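Local structure of thymidylate synthase (Enterobacteria phage T4, 1TIS) at residues Asp120-Val125 with Glu256-Val261. The protein catalyses the reductive methylation of dUMP to dTMP, with methylenetetrahydrofolate as the one-carbon donor, as a homodimer in dTTP biosynthesis. Sequence-based numbering, arbitrary orientation.
Sequences DQIIEV and EQLKYV
With chi1 at -83°, I122 sets CG2 anti to its backbone N, and this methyl faces L258; CG1 lies beside the N. L258 has chi2 near 180° (-176°), which carries CD1 out toward the other helix. The CG2 methyl of I122 lies 3.8 Å from L258 CD1. The same methyl sits 4.0 Å from L258 CG and 4.1 Å from L258 CD2, so it rests on the forked end of the leucine. The two side chains cross at about a right angle. I123 joins from the next position along the chain. It leaves its backbone at an angle to L258, but the side chain bends nearer beyond CB, and its CG1 lies 4.0 Å from L258 CD1. I123 and L258 cross at a slant. CD1 of L258 thus lies against both isoleucines. No hydrogen bond links the two segments; the contact is apolar and small, burying 112 Å² in all. The backbones stay well apart, with 7.8 Å between the CA atoms of I123 and L258.

In the thymidylate synthase fold, this joins helix 121-131 to helix 254-262, far apart in sequence. It is plain buried packing, away from the dUMP and folate binding residues. L63 of helix 53-64 packs on I122, L258 and V261. R114 of helix 109-114 touches I122, I123 and L258, and forms a salt bridge with D120. Along the same two segments, Q257 NE2 bonds to the carbonyl oxygens of M201 and F249, and Q121 NE2 to that of Q112.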
ATOM      1  N   ASP A 120     -17.904   4.149  -8.139  1.00 18.53           N
ATOM      2  CA  ASP A 120     -18.390   3.202  -7.165  1.00 16.40           C
ATOM      3  C   ASP A 120     -17.394   2.065  -7.287  1.00 16.91           C
ATOM      4  O   ASP A 120     -17.603   1.103  -8.047  1.00 20.00           O
ATOM      5  CB  ASP A 120     -19.813   2.717  -7.513  1.00 13.09           C
ATOM      6  CG  ASP A 120     -20.403   1.743  -6.491  1.00 11.24           C
ATOM      7  OD1 ASP A 120     -19.672   1.183  -5.679  1.00  9.21           O
ATOM      8  OD2 ASP A 120     -21.609   1.540  -6.492  1.00 12.00           O
ATOM      9  N   GLN A 121     -16.323   2.126  -6.500  1.00 17.50           N
ATOM     10  CA  GLN A 121     -15.294   1.097  -6.571  1.00 13.10           C
ATOM     11  C   GLN A 121     -15.576  -0.253  -5.899  1.00 13.35           C
ATOM     12  O   GLN A 121     -14.716  -1.118  -6.054  1.00 16.95           O
ATOM     13  CB  GLN A 121     -13.974   1.696  -6.052  1.00  8.74           C
ATOM     14  CG  GLN A 121     -13.758   2.238  -4.645  1.00  2.02           C
ATOM     15  CD  GLN A 121     -12.429   2.955  -4.552  1.00  5.13           C
ATOM     16  OE1 GLN A 121     -11.461   2.606  -5.224  1.00  8.30           O
ATOM     17  NE2 GLN A 121     -12.239   4.035  -3.834  1.00  9.79           N
ATOM     18  N   ILE A 122     -16.674  -0.575  -5.171  1.00  9.06           N
ATOM     19  CA  ILE A 122     -16.901  -1.967  -4.749  1.00  5.78           C
ATOM     20  C   ILE A 122     -17.516  -2.596  -5.967  1.00  4.50           C
ATOM     21  O   ILE A 122     -16.911  -3.433  -6.615  1.00 10.04           O
ATOM     22  CB  ILE A 122     -17.904  -2.176  -3.543  1.00  8.88           C
ATOM     23  CG1 ILE A 122     -17.144  -1.955  -2.232  1.00  3.71           C
ATOM     24  CG2 ILE A 122     -18.525  -3.600  -3.529  1.00  5.58           C
ATOM     25  CD1 ILE A 122     -16.067  -3.034  -1.943  1.00  4.81           C
ATOM     26  N   ILE A 123     -18.695  -2.173  -6.358  1.00  4.98           N
ATOM     27  CA  ILE A 123     -19.355  -2.733  -7.511  1.00  3.58           C
ATOM     28  C   ILE A 123     -18.450  -2.839  -8.706  1.00  4.33           C
ATOM     29  O   ILE A 123     -18.537  -3.890  -9.338  1.00 13.21           O
ATOM     30  CB  ILE A 123     -20.601  -1.872  -7.787  1.00  2.00           C
ATOM     31  CG1 ILE A 123     -21.689  -2.742  -7.228  1.00  2.00           C
ATOM     32  CG2 ILE A 123     -20.792  -1.391  -9.216  1.00  2.00           C
ATOM     33  CD1 ILE A 123     -23.051  -2.068  -7.271  1.00  5.55           C
ATOM     34  N   GLU A 124     -17.532  -1.934  -9.019  1.00  2.01           N
ATOM     35  CA  GLU A 124     -16.843  -2.226 -10.243  1.00  4.65           C
ATOM     36  C   GLU A 124     -15.553  -3.052 -10.141  1.00  4.02           C
ATOM     37  O   GLU A 124     -15.013  -3.593 -11.123  1.00  4.37           O
ATOM     38  CB  GLU A 124     -16.658  -0.906 -10.920  1.00  8.60           C
ATOM     39  CG  GLU A 124     -15.474  -0.143 -10.410  1.00 19.43           C
ATOM     40  CD  GLU A 124     -14.652   0.287 -11.598  1.00 22.62           C
ATOM     41  OE1 GLU A 124     -13.977  -0.567 -12.192  1.00 28.02           O
ATOM     42  OE2 GLU A 124     -14.732   1.469 -11.937  1.00 27.89           O
ATOM     43  N   VAL A 125     -15.037  -3.263  -8.939  1.00  4.95           N
ATOM     44  CA  VAL A 125     -13.835  -4.062  -8.779  1.00  2.63           C
ATOM     45  C   VAL A 125     -14.294  -5.498  -8.747  1.00  2.00           C
ATOM     46  O   VAL A 125     -13.488  -6.388  -8.973  1.00  6.81           O
ATOM     47  CB  VAL A 125     -13.061  -3.718  -7.446  1.00 15.62           C
ATOM     48  CG1 VAL A 125     -13.512  -4.445  -6.125  1.00 10.71           C
ATOM     49  CG2 VAL A 125     -11.618  -4.069  -7.800  1.00 19.54           C
ATOM     50  N   GLU A 256     -26.655  -6.747  -8.241  1.00  7.96           N
ATOM     51  CA  GLU A 256     -27.732  -7.493  -7.616  1.00  3.69           C
ATOM     52  C   GLU A 256     -27.278  -8.443  -6.491  1.00 10.76           C
ATOM     53  O   GLU A 256     -28.028  -8.826  -5.565  1.00  7.94           O
ATOM     54  CB  GLU A 256     -28.387  -8.213  -8.747  1.00  2.01           C
ATOM     55  CG  GLU A 256     -29.729  -8.759  -8.476  1.00 10.23           C
ATOM     56  CD  GLU A 256     -30.606  -7.738  -7.804  1.00 17.96           C
ATOM     57  OE1 GLU A 256     -31.013  -6.773  -8.458  1.00 20.93           O
ATOM     58  OE2 GLU A 256     -30.850  -7.919  -6.610  1.00 27.75           O
ATOM     59  N   GLN A 257     -25.990  -8.809  -6.590  1.00 14.72           N
ATOM     60  CA  GLN A 257     -25.308  -9.634  -5.601  1.00 19.11           C
ATOM     61  C   GLN A 257     -24.997  -8.851  -4.327  1.00 21.24           C
ATOM     62  O   GLN A 257     -25.145  -9.425  -3.238  1.00 19.85           O
ATOM     63  CB  GLN A 257     -23.989 -10.185  -6.130  1.00 16.96           C
ATOM     64  CG  GLN A 257     -24.093 -11.148  -7.299  1.00 15.23           C
ATOM     65  CD  GLN A 257     -22.752 -11.792  -7.637  1.00 13.76           C
ATOM     66  OE1 GLN A 257     -21.771 -11.071  -7.728  1.00 12.06           O
ATOM     67  NE2 GLN A 257     -22.605 -13.107  -7.775  1.00 10.66           N
ATOM     68  N   LEU A 258     -24.536  -7.583  -4.379  1.00 20.72           N
ATOM     69  CA  LEU A 258     -24.367  -6.820  -3.140  1.00 16.56           C
ATOM     70  C   LEU A 258     -25.756  -6.571  -2.563  1.00 11.35           C
ATOM     71  O   LEU A 258     -25.911  -6.641  -1.349  1.00  4.55           O
ATOM     72  CB  LEU A 258     -23.766  -5.416  -3.301  1.00 21.09           C
ATOM     73  CG  LEU A 258     -22.312  -4.930  -3.076  1.00 24.48           C
ATOM     74  CD1 LEU A 258     -22.313  -3.425  -3.300  1.00 20.77           C
ATOM     75  CD2 LEU A 258     -21.799  -5.151  -1.660  1.00 20.20           C
ATOM     76  N   LYS A 259     -26.793  -6.318  -3.371  1.00 10.73           N
ATOM     77  CA  LYS A 259     -28.132  -5.991  -2.860  1.00 18.00           C
ATOM     78  C   LYS A 259     -28.580  -7.024  -1.834  1.00 21.27           C
ATOM     79  O   LYS A 259     -28.964  -6.720  -0.705  1.00 21.50           O
ATOM     80  CB  LYS A 259     -29.086  -5.925  -4.045  1.00 20.20           C
ATOM     81  CG  LYS A 259     -30.462  -5.281  -3.828  1.00 27.94           C
ATOM     82  CD  LYS A 259     -30.974  -4.639  -5.132  1.00 31.81           C
ATOM     83  CE  LYS A 259     -29.961  -3.552  -5.535  1.00 33.99           C
ATOM     84  NZ  LYS A 259     -30.250  -2.960  -6.823  1.00 34.28           N
ATOM     85  N   TYR A 260     -28.405  -8.280  -2.239  1.00 24.32           N
ATOM     86  CA  TYR A 260     -28.639  -9.395  -1.353  1.00 19.02           C
ATOM     87  C   TYR A 260     -27.638  -9.404  -0.202  1.00 17.83           C
ATOM     88  O   TYR A 260     -28.098  -9.562   0.923  1.00 21.51           O
ATOM     89  CB  TYR A 260     -28.574 -10.688  -2.191  1.00 15.67           C
ATOM     90  CG  TYR A 260     -29.988 -11.183  -2.381  1.00 13.86           C
ATOM     91  CD1 TYR A 260     -30.644 -11.635  -1.243  1.00 15.68           C
ATOM     92  CD2 TYR A 260     -30.633 -11.125  -3.618  1.00 14.35           C
ATOM     93  CE1 TYR A 260     -31.962 -12.016  -1.319  1.00 11.95           C
ATOM     94  CE2 TYR A 260     -31.965 -11.513  -3.707  1.00  6.83           C
ATOM     95  CZ  TYR A 260     -32.582 -11.943  -2.546  1.00  6.74           C
ATOM     96  OH  TYR A 260     -33.875 -12.341  -2.554  1.00 10.52           O
ATOM     97  N   VAL A 261     -26.318  -9.235  -0.410  1.00 12.75           N
ATOM     98  CA  VAL A 261     -25.302  -9.189   0.642  1.00 10.24           C
ATOM     99  C   VAL A 261     -25.785  -8.336   1.802  1.00 10.41           C
ATOM    100  O   VAL A 261     -26.097  -8.866   2.866  1.00  7.29           O
ATOM    101  CB  VAL A 261     -23.963  -8.598   0.074  1.00 10.53           C
ATOM    102  CG1 VAL A 261     -22.993  -8.068   1.147  1.00  2.00           C
ATOM    103  CG2 VAL A 261     -23.297  -9.720  -0.687  1.00 12.22           C
TER